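PDB 3LD2: putative acetyltransferase from Streptococcus mutans, which binds coenzyme A and, as a member of the GNAT family, probably transfers acyl groups from acyl-coenzyme A to an acceptor. Local coordinates for residues T81-A86 with V93-Y98; V111-A116 with A129-F134. All coordinates share one frame; numbering follows the deposited sequence.

Contact 1 (T81-A86 with V93-Y98); sequences THFLVA and VGVLDY
The beta hairpin of strands 82-88 and 92-100 brings His82 against Tyr98 at one end and Ala86 against Val93 and Gly94 at the other. The first pair is bound through both backbones, His82 N to Tyr98 O at 3.0 Å and Tyr98 N to His82 O at 2.9 Å. On the face of the sheet that also bears Leu84, the imidazole turns an edge toward the phenol face in an offset edge-to-face pair, planes 61° apart, with His82 CD2 3.4 Å from Tyr98 CE1. Tyr98 chi1 of 64° sets its CG between backbone N and carbonyl carbon, which swings the ring across toward His82, whose CB makes a CH-pi contact over its face. In the GNAT sheet this hairpin stands between strands 35-39 and 110-117. Its middle is gripped by Leu84 and Leu96, each donating to the other's carbonyl, with Leu96 N 2.8 Å from Leu84 O. On the face bearing Phe83, Val85, Val95 and Asp97, Asp97 CB sits over the Phe83 ring, 4.0 Å from its centroid, and Val85 CG2 meets Val95 CG2 at 3.9 Å. Helix 70-77 covers Phe83, whereas helix 126-138 lies against Leu84 and Tyr98. At the far end a classic beta bulge sets Val93 and Gly94 both opposite Ala86, whose O accepts a nearly straight bond from Val93 N (2.7 Å, 173°) and a weak one from Gly94 N.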
# COMPACT_ATOMS: atom_id res chain seq x y z
N THR A 81 -6.82 -6.47 9.02
CA THR A 81 -6.38 -5.72 7.86
C THR A 81 -7.49 -5.75 6.81
O THR A 81 -8.04 -6.81 6.54
CB THR A 81 -5.11 -6.32 7.27
OG1 THR A 81 -4.15 -6.51 8.32
CG2 THR A 81 -4.54 -5.40 6.20
N HIS A 82 -7.83 -4.61 6.24
CA HIS A 82 -8.87 -4.57 5.22
C HIS A 82 -8.26 -4.39 3.82
O HIS A 82 -7.19 -3.81 3.68
CB HIS A 82 -9.86 -3.47 5.53
CG HIS A 82 -10.20 -3.36 6.98
ND1 HIS A 82 -10.86 -4.36 7.67
CD2 HIS A 82 -9.98 -2.38 7.88
CE1 HIS A 82 -11.02 -4.00 8.93
NE2 HIS A 82 -10.50 -2.80 9.09
N PHE A 83 -8.93 -4.92 2.79
CA PHE A 83 -8.43 -4.90 1.42
C PHE A 83 -9.43 -4.29 0.43
O PHE A 83 -10.57 -4.74 0.31
CB PHE A 83 -8.10 -6.31 0.93
CG PHE A 83 -7.07 -7.03 1.76
CD1 PHE A 83 -5.82 -7.34 1.23
CD2 PHE A 83 -7.36 -7.44 3.05
CE1 PHE A 83 -4.87 -8.02 1.96
CE2 PHE A 83 -6.41 -8.13 3.81
CZ PHE A 83 -5.15 -8.42 3.25
N LEU A 84 -8.99 -3.26 -0.29
CA LEU A 84 -9.73 -2.77 -1.44
C LEU A 84 -9.09 -3.35 -2.69
O LEU A 84 -7.85 -3.43 -2.80
CB LEU A 84 -9.71 -1.25 -1.50
CG LEU A 84 -10.33 -0.58 -0.27
CD1 LEU A 84 -10.16 0.92 -0.34
CD2 LEU A 84 -11.80 -0.95 -0.13
N VAL A 85 -9.92 -3.75 -3.64
CA VAL A 85 -9.42 -4.35 -4.86
C VAL A 85 -9.99 -3.63 -6.10
O VAL A 85 -11.11 -3.11 -6.08
CB VAL A 85 -9.70 -5.86 -4.83
CG1 VAL A 85 -10.24 -6.34 -6.14
CG2 VAL A 85 -8.45 -6.63 -4.44
N ALA A 86 -9.21 -3.52 -7.15
CA ALA A 86 -9.74 -2.93 -8.38
C ALA A 86 -9.79 -3.98 -9.48
O ALA A 86 -8.87 -4.77 -9.64
CB ALA A 86 -8.95 -1.71 -8.80
N VAL A 93 -6.75 -5.93 -10.92
CA VAL A 93 -5.65 -5.15 -11.52
C VAL A 93 -5.00 -4.18 -10.53
O VAL A 93 -4.05 -3.48 -10.88
CB VAL A 93 -6.11 -4.33 -12.75
CG1 VAL A 93 -6.37 -5.25 -13.94
CG2 VAL A 93 -7.32 -3.45 -12.41
N GLY A 94 -5.53 -4.15 -9.31
CA GLY A 94 -4.99 -3.32 -8.26
C GLY A 94 -5.44 -3.78 -6.88
O GLY A 94 -6.52 -4.37 -6.73
N VAL A 95 -4.62 -3.52 -5.86
CA VAL A 95 -4.99 -3.86 -4.50
C VAL A 95 -4.42 -2.90 -3.46
O VAL A 95 -3.27 -2.46 -3.56
CB VAL A 95 -4.61 -5.32 -4.15
CG1 VAL A 95 -3.11 -5.54 -4.34
CG2 VAL A 95 -5.07 -5.66 -2.73
N LEU A 96 -5.24 -2.55 -2.46
CA LEU A 96 -4.82 -1.70 -1.38
C LEU A 96 -5.28 -2.32 -0.06
O LEU A 96 -6.49 -2.53 0.14
CB LEU A 96 -5.37 -0.28 -1.54
CG LEU A 96 -4.92 0.73 -0.45
CD1 LEU A 96 -4.96 2.19 -0.89
CD2 LEU A 96 -5.70 0.57 0.87
N ASP A 97 -4.34 -2.62 0.82
CA ASP A 97 -4.67 -3.09 2.17
C ASP A 97 -4.29 -2.03 3.19
O ASP A 97 -3.30 -1.31 3.02
CB ASP A 97 -3.95 -4.38 2.50
CG ASP A 97 -2.47 -4.18 2.70
OD1 ASP A 97 -1.80 -3.79 1.74
OD2 ASP A 97 -1.97 -4.42 3.83
N TYR A 98 -5.08 -1.90 4.25
CA TYR A 98 -4.80 -0.93 5.30
C TYR A 98 -5.10 -1.46 6.67
O TYR A 98 -5.86 -2.41 6.84
CB TYR A 98 -5.53 0.40 5.06
CG TYR A 98 -7.04 0.34 5.10
CD1 TYR A 98 -7.72 0.57 6.29
CD2 TYR A 98 -7.78 0.09 3.95
CE1 TYR A 98 -9.10 0.54 6.35
CE2 TYR A 98 -9.17 0.06 3.98
CZ TYR A 98 -9.83 0.27 5.20
OH TYR A 98 -11.22 0.24 5.27

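Contact 2 (V111-A116 with A129-F134). With COA (coenzyme A), chain E.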
# COMPACT_ATOMS: atom_id res chain seq x y z
N VAL A 111 -3.51 5.38 10.84
CA VAL A 111 -3.68 4.26 9.91
C VAL A 111 -2.49 4.15 8.92
O VAL A 111 -1.85 5.15 8.58
CB VAL A 111 -5.06 4.30 9.20
CG1 VAL A 111 -5.17 5.48 8.24
CG2 VAL A 111 -5.35 3.00 8.49
N THR A 112 -2.15 2.92 8.52
CA THR A 112 -1.17 2.71 7.43
C THR A 112 -1.75 1.83 6.27
O THR A 112 -2.83 1.24 6.41
CB THR A 112 0.19 2.15 7.98
OG1 THR A 112 1.21 2.19 6.96
CG2 THR A 112 0.04 0.74 8.48
N PHE A 113 -1.06 1.76 5.12
CA PHE A 113 -1.55 0.99 3.97
C PHE A 113 -0.47 0.64 2.96
O PHE A 113 0.53 1.33 2.85
CB PHE A 113 -2.67 1.74 3.23
CG PHE A 113 -2.20 2.95 2.49
CD1 PHE A 113 -1.88 2.89 1.15
CD2 PHE A 113 -2.06 4.17 3.15
CE1 PHE A 113 -1.43 4.01 0.45
CE2 PHE A 113 -1.61 5.30 2.48
CZ PHE A 113 -1.30 5.22 1.13
N GLY A 114 -0.69 -0.44 2.22
CA GLY A 114 0.13 -0.77 1.06
C GLY A 114 -0.75 -0.68 -0.18
O GLY A 114 -1.98 -0.64 -0.07
N ILE A 115 -0.13 -0.62 -1.36
CA ILE A 115 -0.87 -0.59 -2.61
C ILE A 115 -0.02 -1.14 -3.76
O ILE A 115 1.19 -0.96 -3.82
CB ILE A 115 -1.36 0.83 -2.95
CG1 ILE A 115 -2.32 0.78 -4.15
CG2 ILE A 115 -0.19 1.73 -3.21
CD1 ILE A 115 -2.89 2.12 -4.52
N ALA A 116 -0.66 -1.87 -4.66
CA ALA A 116 0.04 -2.44 -5.79
C ALA A 116 -0.88 -2.41 -7.00
O ALA A 116 -2.01 -2.90 -6.95
CB ALA A 116 0.53 -3.87 -5.48
N ALA A 129 -7.60 6.16 -7.53
CA ALA A 129 -8.96 5.81 -7.17
C ALA A 129 -8.98 4.92 -5.93
O ALA A 129 -9.86 5.02 -5.07
CB ALA A 129 -9.66 5.12 -8.36
N LEU A 130 -8.00 4.03 -5.84
CA LEU A 130 -7.87 3.21 -4.65
C LEU A 130 -7.65 4.13 -3.43
O LEU A 130 -8.40 4.09 -2.44
CB LEU A 130 -6.71 2.23 -4.81
CG LEU A 130 -6.88 0.72 -5.11
CD1 LEU A 130 -8.32 0.18 -5.20
CD2 LEU A 130 -6.03 0.29 -6.32
N VAL A 131 -6.63 4.97 -3.52
CA VAL A 131 -6.23 5.84 -2.42
C VAL A 131 -7.41 6.68 -1.99
O VAL A 131 -7.62 6.93 -0.81
CB VAL A 131 -5.01 6.72 -2.83
CG1 VAL A 131 -4.86 7.93 -1.91
CG2 VAL A 131 -3.75 5.87 -2.84
N GLN A 132 -8.20 7.07 -2.97
CA GLN A 132 -9.31 7.97 -2.70
C GLN A 132 -10.43 7.29 -1.92
O GLN A 132 -11.02 7.90 -1.02
CB GLN A 132 -9.86 8.52 -4.00
CG GLN A 132 -9.96 10.00 -3.99
CD GLN A 132 -8.59 10.66 -3.88
OE1 GLN A 132 -7.66 10.32 -4.62
NE2 GLN A 132 -8.46 11.63 -2.96
N ILE A 133 -10.76 6.05 -2.23
CA ILE A 133 -11.82 5.48 -1.43
C ILE A 133 -11.26 5.11 -0.07
O ILE A 133 -11.92 5.34 0.95
CB ILE A 133 -12.75 4.42 -2.15
CG1 ILE A 133 -12.31 3.00 -1.89
CG2 ILE A 133 -12.91 4.73 -3.66
CD1 ILE A 133 -11.40 2.53 -3.00
N PHE A 134 -10.04 4.61 -0.03
CA PHE A 134 -9.36 4.38 1.25
C PHE A 134 -9.50 5.61 2.15
O PHE A 134 -9.95 5.51 3.29
CB PHE A 134 -7.88 4.03 1.04
CG PHE A 134 -7.01 4.30 2.26
CD1 PHE A 134 -7.04 3.45 3.37
CD2 PHE A 134 -6.14 5.38 2.28
CE1 PHE A 134 -6.24 3.68 4.49
CE2 PHE A 134 -5.31 5.62 3.39
CZ PHE A 134 -5.36 4.77 4.51
N1A COA E . 6.41 8.50 -13.47
C2A COA E . 6.02 9.88 -13.11
N3A COA E . 4.79 10.10 -12.27
C4A COA E . 4.01 8.96 -11.82
C5A COA E . 4.41 7.59 -12.17
C6A COA E . 5.62 7.35 -13.01
N6A COA E . 5.97 5.97 -13.33
N7A COA E . 3.46 6.62 -11.59
C8A COA E . 2.49 7.41 -10.88
N9A COA E . 2.88 8.84 -10.94
C1B COA E . 1.90 9.73 -10.62
C2B COA E . 1.43 10.92 -11.44
O2B COA E . 2.26 11.85 -12.07
C3B COA E . -0.03 11.02 -11.29
O3B COA E . -0.82 11.90 -12.03
P3B COA E . -0.97 11.58 -13.67
O7A COA E . -2.33 12.41 -14.13
O8A COA E . 0.33 12.15 -14.54
O9A COA E . -1.07 10.16 -13.96
C4B COA E . -0.46 9.86 -10.41
O4B COA E . 0.73 9.06 -10.06
C5B COA E . -1.79 9.27 -10.14
O5B COA E . -1.54 8.22 -11.06
P1A COA E . -2.15 6.69 -11.00
O1A COA E . -2.48 6.20 -12.54
O2A COA E . -3.35 6.72 -10.17
O3A COA E . -1.04 5.68 -10.34
P2A COA E . -0.96 4.07 -10.64
O4A COA E . -0.10 3.82 -12.02
O5A COA E . -2.29 3.47 -10.77
O6A COA E . -0.12 3.37 -9.42
CBP COA E . 1.62 3.06 -7.92
CCP COA E . 0.83 4.12 -8.71
CDP COA E . 0.61 2.33 -6.99
CEP COA E . 2.79 3.70 -7.13
CAP COA E . 2.17 2.01 -8.94
OAP COA E . 3.28 2.47 -9.66
C9P COA E . 2.63 0.78 -8.18
O9P COA E . 2.02 -0.23 -8.33
N8P COA E . 4.05 0.62 -7.92
C7P COA E . 4.46 -0.76 -7.76
C6P COA E . 5.08 -1.02 -6.38
C5P COA E . 4.49 -0.07 -5.33
O5P COA E . 3.40 -0.29 -4.91
N4P COA E . 5.27 1.01 -4.77
C3P COA E . 5.01 1.51 -3.40
C2P COA E . 3.59 1.31 -2.89
S1P COA E . 3.66 0.25 -1.40
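Phe113 and Phe134 bring their rings together obliquely, centroids 4.7 Å apart and planes at 44°. Phe113 CG lies over one face of the Phe134 ring, displaced toward its rim, and Val131 O of the same helix lies in plane at the edge of that ring. This is the strand-to-helix packing of a beta-alpha-beta unit, in which helix 126-138 connects parallel strands 110-117 and 144-150 and lies against the sheet of the GNAT fold. The two side chains cross at about a right angle, and Phe113 CD2 comes within 3.6 Å of Phe134 CE2. The side chains of Val111 and Phe134 approach from opposite directions, with Val111 CG1 3.8 Å from Phe134 CZ. Tyr98 of the neighbouring strand adds an edge-to-face partner to Phe134. Further along the strand the packing becomes aliphatic. Ile115, part of the coenzyme A site, has its CG1 anti to the backbone N (chi1 -171°), and the extended chain carries CD1 to the helix, 4.2 Å from Val131 CG2 and 3.8 Å from Leu130 CB. Its other branch faces the ligand: Ile115 CG2 lies 3.8 Å from C2P of coenzyme A.

Overall arrangement
Contacts 1 and 2 are joined through neighbouring strands of one sheet. Their centres lie about 7 Å apart, and they meet where strand 92-100 borders strand 110-117: Asp97 O and Gly114 N are 2.9 Å apart, as are Val95 O and Ala116 N, both probable hydrogen bonds. Leu96 and Tyr98 of contact 1 touch Phe113 of contact 2, so the hairpin and the strand-helix pair share one hydrophobic core beneath helix 126-138. Coenzyme A lies at the Ile115-Ala116 end of contact 2, hydrogen-bonded to Val117 N and Gly127 N, while the nearest atoms of the Asp97 side chain of contact 1 and coenzyme A are about 7 Å apart.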